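Phosphate transporter (Thermotoga maritima MSB8, PDB 6L85) probably imports phosphate across the membrane in a sodium-dependent manner and is a bacterial relative of the human solute carrier family SLC20. Local coordinates at residues N166-S171 / K223-K228; A174-I179 / F215-A220. All coordinates share one frame; numbering follows the deposited sequence.

Interaction 1: residues N166-S171 / K223-K228; sequences NPKKSS and KLINEK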
loop_
_atom_site.group_PDB
_atom_site.type_symbol
_atom_site.label_atom_id
_atom_site.label_comp_id
_atom_site.label_asym_id
_atom_site.label_seq_id
_atom_site.Cartn_x
_atom_site.Cartn_y
_atom_site.Cartn_z
ATOM N N ASN B 166 18.377 19.328 22.856
ATOM C CA ASN B 166 17.332 19.967 22.056
ATOM C C ASN B 166 16.309 18.910 21.645
ATOM O O ASN B 166 16.286 18.448 20.495
ATOM C CB ASN B 166 17.942 20.656 20.835
ATOM C CG ASN B 166 16.936 21.481 20.065
ATOM O OD1 ASN B 166 15.727 21.372 20.275
ATOM N ND2 ASN B 166 17.435 22.330 19.178
ATOM N N PRO B 167 15.430 18.507 22.573
ATOM C CA PRO B 167 14.551 17.355 22.292
ATOM C C PRO B 167 13.630 17.535 21.090
ATOM O O PRO B 167 13.300 16.533 20.443
ATOM C CB PRO B 167 13.761 17.193 23.600
ATOM C CG PRO B 167 14.699 17.778 24.667
ATOM C CD PRO B 167 15.306 18.975 23.970
ATOM N N LYS B 168 13.208 18.765 20.767
ATOM C CA LYS B 168 12.411 18.982 19.559
ATOM C C LYS B 168 13.169 18.533 18.309
ATOM O O LYS B 168 12.662 17.740 17.493
ATOM C CB LYS B 168 12.050 20.460 19.440
ATOM C CG LYS B 168 10.997 20.945 20.388
ATOM C CD LYS B 168 10.827 22.447 20.200
ATOM C CE LYS B 168 9.674 22.977 21.004
ATOM N NZ LYS B 168 9.029 24.128 20.299
ATOM N N LYS B 169 14.388 19.058 18.148
ATOM C CA LYS B 169 15.275 18.672 17.058
ATOM C C LYS B 169 15.516 17.170 17.049
ATOM O O LYS B 169 15.572 16.550 15.980
ATOM C CB LYS B 169 16.601 19.422 17.203
ATOM C CG LYS B 169 17.344 19.760 15.921
ATOM C CD LYS B 169 18.338 20.898 16.190
ATOM C CE LYS B 169 19.447 20.988 15.141
ATOM N NZ LYS B 169 20.573 20.039 15.404
ATOM N N SER B 170 15.656 16.565 18.232
ATOM C CA SER B 170 15.928 15.134 18.311
ATOM C C SER B 170 14.722 14.306 17.871
ATOM O O SER B 170 14.884 13.246 17.252
ATOM C CB SER B 170 16.334 14.754 19.737
ATOM O OG SER B 170 17.700 15.035 19.966
ATOM N N SER B 171 13.510 14.750 18.225
ATOM C CA SER B 171 12.308 14.017 17.857
ATOM C C SER B 171 12.138 14.033 16.347
ATOM O O SER B 171 11.738 13.026 15.742
ATOM C CB SER B 171 11.091 14.629 18.555
ATOM O OG SER B 171 10.763 15.880 17.972
ATOM N N LYS B 223 7.381 20.176 10.714
ATOM C CA LYS B 223 6.202 21.034 10.792
ATOM C C LYS B 223 5.529 20.932 12.163
ATOM O O LYS B 223 5.316 21.942 12.843
ATOM C CB LYS B 223 5.223 20.673 9.677
ATOM C CG LYS B 223 4.138 21.681 9.460
ATOM C CD LYS B 223 4.424 22.512 8.223
ATOM C CE LYS B 223 3.804 23.886 8.345
ATOM N NZ LYS B 223 4.446 24.800 7.360
ATOM N N LEU B 224 5.196 19.709 12.585
ATOM C CA LEU B 224 4.385 19.511 13.791
ATOM C C LEU B 224 5.067 20.052 15.042
ATOM O O LEU B 224 4.409 20.576 15.949
ATOM C CB LEU B 224 4.103 18.022 13.969
ATOM C CG LEU B 224 2.823 17.587 14.671
ATOM C CD1 LEU B 224 1.718 18.581 14.402
ATOM C CD2 LEU B 224 2.449 16.207 14.151
ATOM N N ILE B 225 6.384 19.907 15.120
ATOM C CA ILE B 225 7.130 20.248 16.314
ATOM C C ILE B 225 7.072 21.738 16.619
ATOM O O ILE B 225 7.401 22.145 17.738
ATOM C CB ILE B 225 8.580 19.742 16.142
ATOM C CG1 ILE B 225 9.225 19.440 17.490
ATOM C CG2 ILE B 225 9.396 20.726 15.328
ATOM C CD1 ILE B 225 8.419 18.513 18.353
ATOM N N ASN B 226 6.619 22.551 15.657
ATOM C CA ASN B 226 6.496 23.998 15.791
ATOM C C ASN B 226 5.138 24.447 16.311
ATOM O O ASN B 226 4.931 25.650 16.464
ATOM C CB ASN B 226 6.735 24.685 14.438
ATOM C CG ASN B 226 8.159 24.521 13.932
ATOM O OD1 ASN B 226 9.090 24.313 14.713
ATOM N ND2 ASN B 226 8.332 24.612 12.608
ATOM N N GLU B 227 4.204 23.531 16.572
ATOM C CA GLU B 227 2.871 23.947 17.001
ATOM C C GLU B 227 2.784 24.257 18.490
ATOM O O GLU B 227 1.846 24.943 18.911
ATOM C CB GLU B 227 1.833 22.876 16.650
ATOM C CG GLU B 227 1.672 22.633 15.161
ATOM C CD GLU B 227 0.261 22.202 14.788
ATOM O OE1 GLU B 227 -0.709 22.795 15.316
ATOM O OE2 GLU B 227 0.124 21.271 13.966
ATOM N N LYS B 228 3.711 23.751 19.298
ATOM C CA LYS B 228 3.711 24.000 20.731
ATOM C C LYS B 228 5.029 24.649 21.129
ATOM O O LYS B 228 6.082 24.334 20.562
ATOM C CB LYS B 228 3.497 22.708 21.519
ATOM C CG LYS B 228 2.321 21.869 21.043
ATOM C CD LYS B 228 1.001 22.429 21.541
ATOM C CE LYS B 228 -0.112 21.383 21.475
ATOM N NZ LYS B 228 -1.455 21.995 21.748
#
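K168 and I225 mark the nearest point of the two backbones, their CA atoms 6.3 Å apart, where the first turn of helix 167-194 meets the type I beta turn from L224 to E227. The aliphatic stem of K168 runs slantwise across I225, with K168 CB 3.6 Å from I225 CG1 and K168 CG scarcely farther from the same atom. With CG1 anti to the backbone N (chi1 -153°) and a further turn about CB-CG1, I225 brings CD1 to S171, whose OG lies 3.5 Å away. That hydroxyl is already engaged: S171 OG donates to K168 O at 2.7 Å, one turn back. Beyond I225 the lysine bends at chi4, and NZ reaches K228 O at 3.0 Å in the plane of the carbonyl; K229 O adds a weak second bond. Replacing K168 by an alanine would remove the chain beyond CB, which is likely to leave K228 O without its ammonium donor and to uncover the flank of I225. N166, at the N-cap, takes a weak 3.4 Å bond from K169 N to its OD1. All this is characteristic of the open end of an antiparallel helical hairpin, where one helix starts beside the turn that leads out of the other.

Interaction 2: residues A174-I179 / F215-A220; sequences AIPFFI and FVVHFA
H218 packs its CB against the P176 ring, while its imidazole extends beyond that contact to F219: F219 CE2 sits in plane at the imidazole edge, and H218 CD2 lies 3.7 Å above one face of the F219 ring, off toward the rim. F219 CE2 in turn stands 3.5 Å above one face of the F215 ring, again near the rim. These phenyl groups serve the dimer, since both meet F301 of the second subunit, F215 edge-to-face. On the other helix, F177 CD2 is centred over one face of F178, which also has F328 edge-to-face.

Between the segments 174-179 and 215-220 the contact is made by P176, V217, H218 and I179; P176 on F214 and I179 on T213 extend it along the same helix. The axes of 174-179 and 215-220 come within 8.5 Å and run roughly antiparallel, at 148° between their directions. P176 pushes its CG against the backbone of the partner helix, 3.5 Å from H218 CA. V217 splits its branches: CG1, anti to the backbone N (chi1 179°), rests 3.8 Å from P176 CA, whereas CG2 meets I179 CG2 at 3.9 Å, the two side chains crossing at about a right angle. Behind this layer, I179 also touches L245 and F324.

P176 has no N-H to give to T172 O, and the helix kinks there. H218 ND1 bonds that same carbonyl, so the partner helix supplies the donor that the proline lacks. Within the two segments no hydrogen bond crosses. Their chemistry is thus apolar and depends on the fit of methyl groups and a proline ring, with the imidazole bond to T172 O as a polar tie just beyond one end.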
loop_
_atom_site.group_PDB
_atom_site.type_symbol
_atom_site.label_atom_id
_atom_site.label_comp_id
_atom_site.label_asym_id
_atom_site.label_seq_id
_atom_site.Cartn_x
_atom_site.Cartn_y
_atom_site.Cartn_z
ATOM N N ALA B 174 14.212 11.029 15.485
ATOM C CA ALA B 174 13.992 9.707 16.067
ATOM C C ALA B 174 12.645 9.119 15.672
ATOM O O ALA B 174 12.520 7.896 15.540
ATOM C CB ALA B 174 14.090 9.771 17.591
ATOM N N ILE B 175 11.619 9.952 15.542
ATOM C CA ILE B 175 10.310 9.432 15.158
ATOM C C ILE B 175 10.361 8.972 13.699
ATOM O O ILE B 175 9.889 7.858 13.393
ATOM C CB ILE B 175 9.222 10.485 15.422
ATOM C CG1 ILE B 175 9.112 10.711 16.931
ATOM C CG2 ILE B 175 7.886 10.111 14.746
ATOM C CD1 ILE B 175 7.832 11.329 17.366
ATOM N N PRO B 176 10.925 9.765 12.768
ATOM C CA PRO B 176 11.104 9.243 11.401
ATOM C C PRO B 176 11.921 7.977 11.354
ATOM O O PRO B 176 11.634 7.084 10.540
ATOM C CB PRO B 176 11.813 10.398 10.677
ATOM C CG PRO B 176 11.314 11.596 11.360
ATOM C CD PRO B 176 11.254 11.204 12.819
ATOM N N PHE B 177 12.935 7.859 12.212
ATOM C CA PHE B 177 13.720 6.636 12.196
ATOM C C PHE B 177 12.848 5.415 12.494
ATOM O O PHE B 177 12.953 4.391 11.817
ATOM C CB PHE B 177 14.872 6.718 13.187
ATOM C CG PHE B 177 15.565 5.420 13.362
ATOM C CD1 PHE B 177 16.473 4.977 12.410
ATOM C CD2 PHE B 177 15.267 4.604 14.442
ATOM C CE1 PHE B 177 17.095 3.755 12.549
ATOM C CE2 PHE B 177 15.875 3.380 14.583
ATOM C CZ PHE B 177 16.798 2.953 13.641
ATOM N N PHE B 178 11.967 5.502 13.487
ATOM C CA PHE B 178 11.196 4.310 13.822
ATOM C C PHE B 178 10.101 4.025 12.793
ATOM O O PHE B 178 9.844 2.854 12.484
ATOM C CB PHE B 178 10.614 4.432 15.233
ATOM C CG PHE B 178 11.617 4.158 16.320
ATOM C CD1 PHE B 178 11.977 2.856 16.642
ATOM C CD2 PHE B 178 12.205 5.209 17.018
ATOM C CE1 PHE B 178 12.909 2.596 17.642
ATOM C CE2 PHE B 178 13.146 4.968 18.015
ATOM C CZ PHE B 178 13.496 3.658 18.337
ATOM N N ILE B 179 9.428 5.061 12.274
ATOM C CA ILE B 179 8.464 4.836 11.191
ATOM C C ILE B 179 9.145 4.140 10.011
ATOM O O ILE B 179 8.605 3.180 9.432
ATOM C CB ILE B 179 7.812 6.161 10.761
ATOM C CG1 ILE B 179 7.182 6.850 11.963
ATOM C CG2 ILE B 179 6.728 5.927 9.714
ATOM C CD1 ILE B 179 6.097 6.031 12.576
ATOM N N PHE B 215 12.366 10.593 4.795
ATOM C CA PHE B 215 12.335 11.957 4.276
ATOM C C PHE B 215 10.981 12.612 4.552
ATOM O O PHE B 215 10.895 13.706 5.147
ATOM C CB PHE B 215 12.647 11.925 2.776
ATOM C CG PHE B 215 12.870 13.281 2.162
ATOM C CD1 PHE B 215 11.800 14.124 1.904
ATOM C CD2 PHE B 215 14.155 13.713 1.851
ATOM C CE1 PHE B 215 11.999 15.371 1.343
ATOM C CE2 PHE B 215 14.357 14.957 1.286
ATOM C CZ PHE B 215 13.275 15.787 1.030
ATOM N N VAL B 216 9.907 11.924 4.170
ATOM C CA VAL B 216 8.570 12.511 4.267
ATOM C C VAL B 216 8.169 12.726 5.723
ATOM O O VAL B 216 7.635 13.781 6.087
ATOM C CB VAL B 216 7.551 11.628 3.522
ATOM C CG1 VAL B 216 6.130 11.964 3.958
ATOM C CG2 VAL B 216 7.717 11.813 1.995
ATOM N N VAL B 217 8.374 11.711 6.567
ATOM C CA VAL B 217 8.012 11.835 7.973
ATOM C C VAL B 217 8.869 12.896 8.654
ATOM O O VAL B 217 8.386 13.633 9.512
ATOM C CB VAL B 217 8.127 10.481 8.692
ATOM C CG1 VAL B 217 7.765 10.642 10.176
ATOM C CG2 VAL B 217 7.229 9.441 8.026
ATOM N N HIS B 218 10.147 12.995 8.284
ATOM C CA HIS B 218 10.993 14.036 8.842
ATOM C C HIS B 218 10.399 15.410 8.580
ATOM O O HIS B 218 10.291 16.229 9.498
ATOM C CB HIS B 218 12.409 13.934 8.272
ATOM C CG HIS B 218 13.262 15.122 8.585
ATOM N ND1 HIS B 218 13.878 15.298 9.808
ATOM C CD2 HIS B 218 13.573 16.214 7.845
ATOM C CE1 HIS B 218 14.547 16.438 9.799
ATOM N NE2 HIS B 218 14.376 17.014 8.622
ATOM N N PHE B 219 9.970 15.680 7.342
ATOM C CA PHE B 219 9.432 17.027 7.115
ATOM C C PHE B 219 8.061 17.224 7.760
ATOM O O PHE B 219 7.761 18.325 8.262
ATOM C CB PHE B 219 9.425 17.360 5.627
ATOM C CG PHE B 219 10.781 17.788 5.144
ATOM C CD1 PHE B 219 11.200 19.108 5.289
ATOM C CD2 PHE B 219 11.669 16.856 4.629
ATOM C CE1 PHE B 219 12.469 19.488 4.890
ATOM C CE2 PHE B 219 12.942 17.226 4.226
ATOM C CZ PHE B 219 13.348 18.544 4.364
ATOM N N ALA B 220 7.241 16.174 7.831
ATOM C CA ALA B 220 5.985 16.316 8.564
ATOM C C ALA B 220 6.235 16.627 10.049
ATOM O O ALA B 220 5.543 17.467 10.641
ATOM C CB ALA B 220 5.131 15.059 8.388
#

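Overall arrangement
Both contacts join helix 167-194 to helix 199-224, and interaction 2 comes further along the hairpin, away from its open end, its centre 12 Å from that of interaction 1. They meet directly through S171 O and P176 CD, 3.5 Å apart. Each is only partly buried, but interaction 1 lies farther out, about 32 Å from the chain centre against about 25 Å for interaction 2. The outer contact mixes a greasy stem with a lysine bond to a main-chain carbonyl, as suits a helix end. The inner one is apolar between its segments and borders the second subunit through the far face of helix 199-224. Helix 231-258 adjoins both contacts.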